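Local coordinates for protein thymidylate synthase (Enterobacteria phage T4, PDB 1TIS) that catalyses the reductive methylation of dUMP to dTMP, using 5,10-methylenetetrahydrofolate as both one-carbon donor and reductant, and works as a homodimer, at residues A[59-62]-A[63-66]; A[68-71]-A[72-75]; A[109-112]-A[113-117]. All blocks are in the same frame, centred on the assembly; numbering follows the deposited sequence.

Interaction 1: A[59-62]-A[63-66]; sequences LIWF and LSGS
The indole of Trp61 and the last residue of the turn, Ser66, meet at the pyrrole side of the ring. Ser66 O lies over one face, 4.1 Å above the plane and offset toward the rim, while Ser66 CB comes in obliquely, 3.2 Å from Trp61 NE1. With CG anti to the backbone N (chi1 171°), Trp61 carries its ring along the helix flank and out to the turn. The indole N-H does not bond Ser66 OG; its partner is Asn68 O. Ser66 OG in turn bonds Asp71 OD2 and Asn68 N. Beside the indole, Phe62 has the six-membered ring of Trp61 at its own edge, with Trp61 CZ3 in its plane. Phe62 also stacks on Tyr109 and meets Trp113 edge-to-face.

Trp61 O is gripped twice by Ser64. Ser64 OG, 2.8 Å from Trp61 O, lies in the carbonyl plane on a lone pair, whereas Ser64 N, 2.7 Å from Trp61 O, stands well above that plane. One regular turn precedes this, Leu63 N to Leu59 O at 3.0 Å. Leu63 extends onto Leu258 and Val261 of helix 254-262, and Leu59 packs on helix 184-202.

The chain then leaves the helix at Gly65, whose phi is positive (80°) and whose N bonds Phe62 O at 3.2 Å. This exit is a Schellman motif closing helix 53-64 of the thymidylate synthase fold, where the Phe62 side chain lies about 9 Å from that of Cys156, the probable nucleophile.

Interaction 2: A[68-71]-A[72-75]; sequences NVND and LRLI
Asn70 and Arg73 both turn CG beside their own backbone N, with chi1 of -54° and -77°, and this brings their polar ends to the same flank of the helix, one turn apart. From CG to NE the arginine chain is extended and runs back toward the start of the helix, where NH1 comes to 3.1 Å from Asn70 ND2. The amide sits at the edge of the guanidinium, near its plane, yet the two flat groups are turned 68° against each other. Both atoms are donors, so this is contact without a hydrogen bond. Asn70 ND2 donates a hydrogen to Leu80 O instead, and Arg73 NH2 has a long, weak ion pair with Asp88.

The backbone beneath is regular. Arg73 N meets Val69 O at 3.1 Å in the carbonyl plane, Leu74 N follows with Asn70 O at 2.9 Å, and Ile75 N with Asp71 O at 3.1 Å. Ile75 CG1 and Leu74 CB both lie near that last oxygen, Asp71 O. Leu72 enters the interior against Ala57, Trp61 and Trp87. Asp71, Leu72 and Ile75 all touch Trp61, so this flank faces helix 53-64. Val69 meets Asp88 and Tyr91 of helix 88-95.

At the head of the helix Asn68 OD1 accepts from Asn70 N at 2.6 Å, with the donor tilted only slightly from the side-chain carbonyl plane. An asparagine in this position, bonding a backbone N-H of the first turn, is an N-cap, and here it starts helix 69-77, which packs against helix 53-64 through Leu72 and Ile75.

Interaction 3: A[109-112]-A[113-117]; sequences YGKQ and WRDFG
Lys111 and Asp115 make the charged part of the contact. The lysine chain, bent at chi2 and chi3 (68° and -148°), runs forward past the C-terminal end of the helix and brings NZ to two oxygens of Asp115. Its shorter bond, 2.6 Å, is from Lys111 NZ to the backbone Asp115 O. The salt bridge from Lys111 NZ to Asp115 OD2 is weak at 3.2 Å, and the lysine CD lies alongside the same carboxylate oxygen.

Backbone bonds form the frame. Gly110 O receives two donors: Arg114 N at 2.9 Å, nearly in line with the carbonyl, and Trp113 N from above the carbonyl plane. Asp115 N bonds Lys111 O in the last turn, and Asp115 is the first residue to leave helical geometry. The start of this short helix, 109-114, borders the active site of the thymidylate synthase fold: Tyr109 OH bonds the backbone N of Cys156, the probable nucleophile, and the tyrosine ring meets that of His157.

The aromatic rings take contacts from both carbon and oxygen. Tyr109 O lies over one face of the Trp113 indole, 3.3 Å from Trp113 CD1, and Tyr109 CB sits 4.1 Å above the ring plane, offset toward the rim. On another flank, Gln112 OE1 approaches the Phe116 ring obliquely, 3.3 Å from Phe116 CD2, the amide standing almost perpendicular to the ring at 84°. Phe116 itself packs on Pro145 of the second subunit.

The polar bonds of the Gln112 amide lie outside the helix: OE1 accepts from Asn144 ND2, while NE2 donates to Glu147 and to Pro107 O.

Each contact is local to one helix end: the C-terminal exits of 53-64 and 109-114, and the capped start of 69-77. Interaction 1 is a buried contact, the others partly buried; its centre lies about 12 Å from that of the chain, theirs about 17 and 16 Å. It touches both neighbours, Trp61 CD1 lying 3.7 Å from Leu72 N and Gly65 CA 3.3 Å from Arg114 CG, whereas interactions 2 and 3 stay about 8 Å apart at their nearest atoms. Residues 59-66 combine aromatic packing with a serine- and glycine-bonded helix exit. Residues 68-75, away from the nucleotide site, join an asparagine N-cap to a side-chain contact of two donors. Residues 109-117 combine aromatics near the probable nucleophile with a lysine-aspartate pair.

Interaction 1: A[59-62]-A[63-66]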
loop_
_atom_site.group_PDB
_atom_site.type_symbol
_atom_site.label_atom_id
_atom_site.label_comp_id
_atom_site.label_asym_id
_atom_site.label_seq_id
_atom_site.Cartn_x
_atom_site.Cartn_y
_atom_site.Cartn_z
ATOM N N LEU A 59 -2.567 1.685 20.233
ATOM C CA LEU A 59 -3.685 1.632 19.311
ATOM C C LEU A 59 -4.821 2.500 19.801
ATOM O O LEU A 59 -5.354 3.258 18.987
ATOM C CB LEU A 59 -4.200 0.209 19.147
ATOM C CG LEU A 59 -5.603 -0.050 18.534
ATOM C CD1 LEU A 59 -5.594 0.165 17.023
ATOM C CD2 LEU A 59 -6.032 -1.455 18.913
ATOM N N ILE A 60 -5.214 2.479 21.069
ATOM C CA ILE A 60 -6.358 3.290 21.469
ATOM C C ILE A 60 -6.086 4.785 21.325
ATOM O O ILE A 60 -6.927 5.558 20.867
ATOM C CB ILE A 60 -6.704 2.910 22.909
ATOM C CG1 ILE A 60 -7.160 1.420 22.943
ATOM C CG2 ILE A 60 -7.749 3.913 23.450
ATOM C CD1 ILE A 60 -6.900 0.616 24.238
ATOM N N TRP A 61 -4.864 5.169 21.689
ATOM C CA TRP A 61 -4.376 6.542 21.643
ATOM C C TRP A 61 -4.414 7.021 20.195
ATOM O O TRP A 61 -4.988 8.071 19.879
ATOM C CB TRP A 61 -2.975 6.493 22.275
ATOM C CG TRP A 61 -2.130 7.733 22.180
ATOM C CD1 TRP A 61 -2.506 8.878 22.815
ATOM C CD2 TRP A 61 -0.984 7.873 21.448
ATOM N NE1 TRP A 61 -1.601 9.760 22.479
ATOM C CE2 TRP A 61 -0.681 9.200 21.673
ATOM C CE3 TRP A 61 -0.169 7.118 20.641
ATOM C CZ2 TRP A 61 0.435 9.780 21.096
ATOM C CZ3 TRP A 61 0.945 7.700 20.064
ATOM C CH2 TRP A 61 1.251 9.018 20.286
ATOM N N PHE A 62 -3.870 6.199 19.309
ATOM C CA PHE A 62 -3.913 6.371 17.864
ATOM C C PHE A 62 -5.338 6.712 17.445
ATOM O O PHE A 62 -5.576 7.771 16.858
ATOM C CB PHE A 62 -3.446 5.061 17.224
ATOM C CG PHE A 62 -1.942 4.876 17.037
ATOM C CD1 PHE A 62 -1.026 5.689 17.666
ATOM C CD2 PHE A 62 -1.501 3.951 16.121
ATOM C CE1 PHE A 62 0.308 5.582 17.368
ATOM C CE2 PHE A 62 -0.166 3.851 15.826
ATOM C CZ PHE A 62 0.736 4.669 16.446
ATOM N N LEU A 63 -6.298 5.877 17.879
ATOM C CA LEU A 63 -7.709 6.079 17.614
ATOM C C LEU A 63 -8.220 7.327 18.327
ATOM O O LEU A 63 -9.258 7.831 17.909
ATOM C CB LEU A 63 -8.468 4.808 18.058
ATOM C CG LEU A 63 -8.614 3.529 17.200
ATOM C CD1 LEU A 63 -9.453 2.493 17.923
ATOM C CD2 LEU A 63 -9.456 3.778 15.974
ATOM N N SER A 64 -7.603 7.898 19.379
ATOM C CA SER A 64 -8.132 9.127 19.965
ATOM C C SER A 64 -7.763 10.423 19.210
ATOM O O SER A 64 -8.283 11.510 19.522
ATOM C CB SER A 64 -7.686 9.260 21.433
ATOM O OG SER A 64 -6.361 9.733 21.670
ATOM N N GLY A 65 -6.907 10.390 18.177
ATOM C CA GLY A 65 -6.499 11.615 17.488
ATOM C C GLY A 65 -5.410 12.335 18.263
ATOM O O GLY A 65 -5.042 13.464 17.929
ATOM N N SER A 66 -4.849 11.707 19.304
ATOM C CA SER A 66 -3.847 12.385 20.071
ATOM C C SER A 66 -2.510 12.222 19.397
ATOM O O SER A 66 -2.271 11.528 18.398
ATOM C CB SER A 66 -3.792 11.836 21.459
ATOM O OG SER A 66 -2.986 12.689 22.265
#

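Interaction 2: A[68-71]-A[72-75]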
loop_
_atom_site.group_PDB
_atom_site.type_symbol
_atom_site.label_atom_id
_atom_site.label_comp_id
_atom_site.label_asym_id
_atom_site.label_seq_id
_atom_site.Cartn_x
_atom_site.Cartn_y
_atom_site.Cartn_z
ATOM N N ASN A 68 -0.053 13.744 21.807
ATOM C CA ASN A 68 0.722 14.158 22.938
ATOM C C ASN A 68 0.918 12.878 23.673
ATOM O O ASN A 68 -0.074 12.224 24.011
ATOM C CB ASN A 68 -0.020 15.103 23.809
ATOM C CG ASN A 68 0.816 15.437 25.025
ATOM O OD1 ASN A 68 1.483 14.627 25.669
ATOM N ND2 ASN A 68 0.832 16.700 25.382
ATOM N N VAL A 69 2.199 12.670 23.987
ATOM C CA VAL A 69 2.739 11.493 24.656
ATOM C C VAL A 69 2.110 11.285 26.014
ATOM O O VAL A 69 1.761 10.129 26.297
ATOM C CB VAL A 69 4.248 11.570 24.922
ATOM C CG1 VAL A 69 4.725 10.192 25.368
ATOM C CG2 VAL A 69 5.015 11.964 23.703
ATOM N N ASN A 70 1.956 12.317 26.866
ATOM C CA ASN A 70 1.349 12.133 28.186
ATOM C C ASN A 70 -0.043 11.511 28.098
ATOM O O ASN A 70 -0.470 10.759 28.974
ATOM C CB ASN A 70 1.137 13.412 28.961
ATOM C CG ASN A 70 2.339 14.316 29.167
ATOM O OD1 ASN A 70 2.761 15.013 28.233
ATOM N ND2 ASN A 70 2.902 14.355 30.379
ATOM N N ASP A 71 -0.786 11.748 27.020
ATOM C CA ASP A 71 -2.092 11.149 26.886
ATOM C C ASP A 71 -1.983 9.643 26.832
ATOM O O ASP A 71 -2.783 8.937 27.451
ATOM C CB ASP A 71 -2.782 11.618 25.627
ATOM C CG ASP A 71 -3.186 13.075 25.660
ATOM O OD1 ASP A 71 -3.947 13.465 26.547
ATOM O OD2 ASP A 71 -2.739 13.798 24.779
ATOM N N LEU A 72 -0.958 9.173 26.118
ATOM C CA LEU A 72 -0.702 7.756 25.965
ATOM C C LEU A 72 -0.376 7.279 27.385
ATOM O O LEU A 72 -0.991 6.296 27.838
ATOM C CB LEU A 72 0.445 7.617 24.934
ATOM C CG LEU A 72 1.322 6.374 24.777
ATOM C CD1 LEU A 72 0.504 5.109 24.575
ATOM C CD2 LEU A 72 2.179 6.553 23.549
ATOM N N ARG A 73 0.458 8.006 28.155
ATOM C CA ARG A 73 0.751 7.636 29.540
ATOM C C ARG A 73 -0.530 7.433 30.335
ATOM O O ARG A 73 -0.670 6.424 31.046
ATOM C CB ARG A 73 1.519 8.687 30.303
ATOM C CG ARG A 73 2.975 8.770 29.986
ATOM C CD ARG A 73 3.643 9.629 31.041
ATOM N NE ARG A 73 5.031 9.772 30.670
ATOM C CZ ARG A 73 5.501 10.864 30.058
ATOM N NH1 ARG A 73 4.740 11.939 29.805
ATOM N NH2 ARG A 73 6.790 10.881 29.721
ATOM N N LEU A 74 -1.495 8.347 30.184
ATOM C CA LEU A 74 -2.771 8.230 30.855
ATOM C C LEU A 74 -3.464 6.904 30.484
ATOM O O LEU A 74 -3.925 6.199 31.384
ATOM C CB LEU A 74 -3.558 9.487 30.464
ATOM C CG LEU A 74 -4.986 9.884 30.854
ATOM C CD1 LEU A 74 -5.902 9.122 29.937
ATOM C CD2 LEU A 74 -5.275 9.672 32.335
ATOM N N ILE A 75 -3.485 6.464 29.224
ATOM C CA ILE A 75 -4.239 5.284 28.836
ATOM C C ILE A 75 -3.564 4.027 29.389
ATOM O O ILE A 75 -4.199 3.096 29.933
ATOM C CB ILE A 75 -4.352 5.258 27.265
ATOM C CG1 ILE A 75 -5.100 6.495 26.787
ATOM C CG2 ILE A 75 -5.153 4.042 26.777
ATOM C CD1 ILE A 75 -5.246 6.707 25.275
#

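Interaction 3: A[109-112]-A[113-117]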
loop_
_atom_site.group_PDB
_atom_site.type_symbol
_atom_site.label_atom_id
_atom_site.label_comp_id
_atom_site.label_asym_id
_atom_site.label_seq_id
_atom_site.Cartn_x
_atom_site.Cartn_y
_atom_site.Cartn_z
ATOM N N TYR A 109 0.483 9.651 13.239
ATOM C CA TYR A 109 -0.636 8.721 12.952
ATOM C C TYR A 109 -1.994 9.146 13.514
ATOM O O TYR A 109 -2.847 9.497 12.714
ATOM C CB TYR A 109 -0.480 7.277 13.531
ATOM C CG TYR A 109 0.733 6.417 13.244
ATOM C CD1 TYR A 109 1.866 6.680 13.946
ATOM C CD2 TYR A 109 0.725 5.398 12.324
ATOM C CE1 TYR A 109 3.011 5.941 13.746
ATOM C CE2 TYR A 109 1.867 4.652 12.120
ATOM C CZ TYR A 109 3.016 4.927 12.835
ATOM O OH TYR A 109 4.199 4.221 12.673
ATOM N N GLY A 110 -2.202 9.197 14.839
ATOM C CA GLY A 110 -3.494 9.525 15.398
ATOM C C GLY A 110 -4.166 10.714 14.732
ATOM O O GLY A 110 -5.297 10.583 14.241
ATOM N N LYS A 111 -3.452 11.845 14.666
ATOM C CA LYS A 111 -3.978 12.991 13.956
ATOM C C LYS A 111 -4.265 12.609 12.494
ATOM O O LYS A 111 -5.427 12.753 12.113
ATOM C CB LYS A 111 -2.979 14.144 14.090
ATOM C CG LYS A 111 -2.698 15.072 12.930
ATOM C CD LYS A 111 -3.745 16.011 12.438
ATOM C CE LYS A 111 -3.434 16.104 10.946
ATOM N NZ LYS A 111 -4.179 17.159 10.278
ATOM N N GLN A 112 -3.406 12.023 11.639
ATOM C CA GLN A 112 -3.820 11.670 10.276
ATOM C C GLN A 112 -4.956 10.662 10.278
ATOM O O GLN A 112 -5.563 10.471 9.227
ATOM C CB GLN A 112 -2.750 11.035 9.457
ATOM C CG GLN A 112 -1.483 11.829 9.555
ATOM C CD GLN A 112 -1.555 13.156 8.858
ATOM O OE1 GLN A 112 -2.401 13.393 8.004
ATOM N NE2 GLN A 112 -0.651 14.056 9.188
ATOM N N TRP A 113 -5.337 9.995 11.372
ATOM C CA TRP A 113 -6.468 9.076 11.297
ATOM C C TRP A 113 -7.716 9.884 11.484
ATOM O O TRP A 113 -8.670 9.815 10.714
ATOM C CB TRP A 113 -6.367 7.993 12.375
ATOM C CG TRP A 113 -5.277 6.973 12.031
ATOM C CD1 TRP A 113 -4.413 7.117 10.967
ATOM C CD2 TRP A 113 -5.023 5.827 12.722
ATOM N NE1 TRP A 113 -3.636 6.087 10.996
ATOM C CE2 TRP A 113 -3.971 5.303 12.014
ATOM C CE3 TRP A 113 -5.536 5.175 13.813
ATOM C CZ2 TRP A 113 -3.415 4.113 12.382
ATOM C CZ3 TRP A 113 -4.984 3.976 14.185
ATOM C CH2 TRP A 113 -3.933 3.452 13.474
ATOM N N ARG A 114 -7.622 10.789 12.442
ATOM C CA ARG A 114 -8.759 11.550 12.874
ATOM C C ARG A 114 -8.884 12.863 12.162
ATOM O O ARG A 114 -9.947 13.447 12.152
ATOM C CB ARG A 114 -8.603 11.716 14.357
ATOM C CG ARG A 114 -8.356 10.358 15.066
ATOM C CD ARG A 114 -9.558 9.424 15.120
ATOM N NE ARG A 114 -10.587 10.122 15.831
ATOM C CZ ARG A 114 -11.844 10.110 15.437
ATOM N NH1 ARG A 114 -12.278 9.261 14.533
ATOM N NH2 ARG A 114 -12.716 10.908 16.025
ATOM N N ASP A 115 -7.867 13.340 11.478
ATOM C CA ASP A 115 -7.867 14.657 10.914
ATOM C C ASP A 115 -7.018 14.772 9.650
ATOM O O ASP A 115 -6.259 15.733 9.537
ATOM C CB ASP A 115 -7.390 15.559 12.045
ATOM C CG ASP A 115 -7.381 17.060 11.775
ATOM O OD1 ASP A 115 -8.197 17.526 10.974
ATOM O OD2 ASP A 115 -6.561 17.769 12.369
ATOM N N PHE A 116 -7.095 13.951 8.606
ATOM C CA PHE A 116 -6.265 14.239 7.458
ATOM C C PHE A 116 -6.920 15.276 6.543
ATOM O O PHE A 116 -7.736 15.046 5.635
ATOM C CB PHE A 116 -5.998 12.969 6.740
ATOM C CG PHE A 116 -4.956 12.984 5.623
ATOM C CD1 PHE A 116 -4.959 13.905 4.596
ATOM C CD2 PHE A 116 -4.068 11.937 5.569
ATOM C CE1 PHE A 116 -4.115 13.775 3.525
ATOM C CE2 PHE A 116 -3.222 11.812 4.487
ATOM C CZ PHE A 116 -3.245 12.724 3.464
ATOM N N GLY A 117 -6.518 16.506 6.825
ATOM C CA GLY A 117 -6.995 17.622 6.047
ATOM C C GLY A 117 -8.419 17.990 6.444
ATOM O O GLY A 117 -9.086 18.752 5.740
#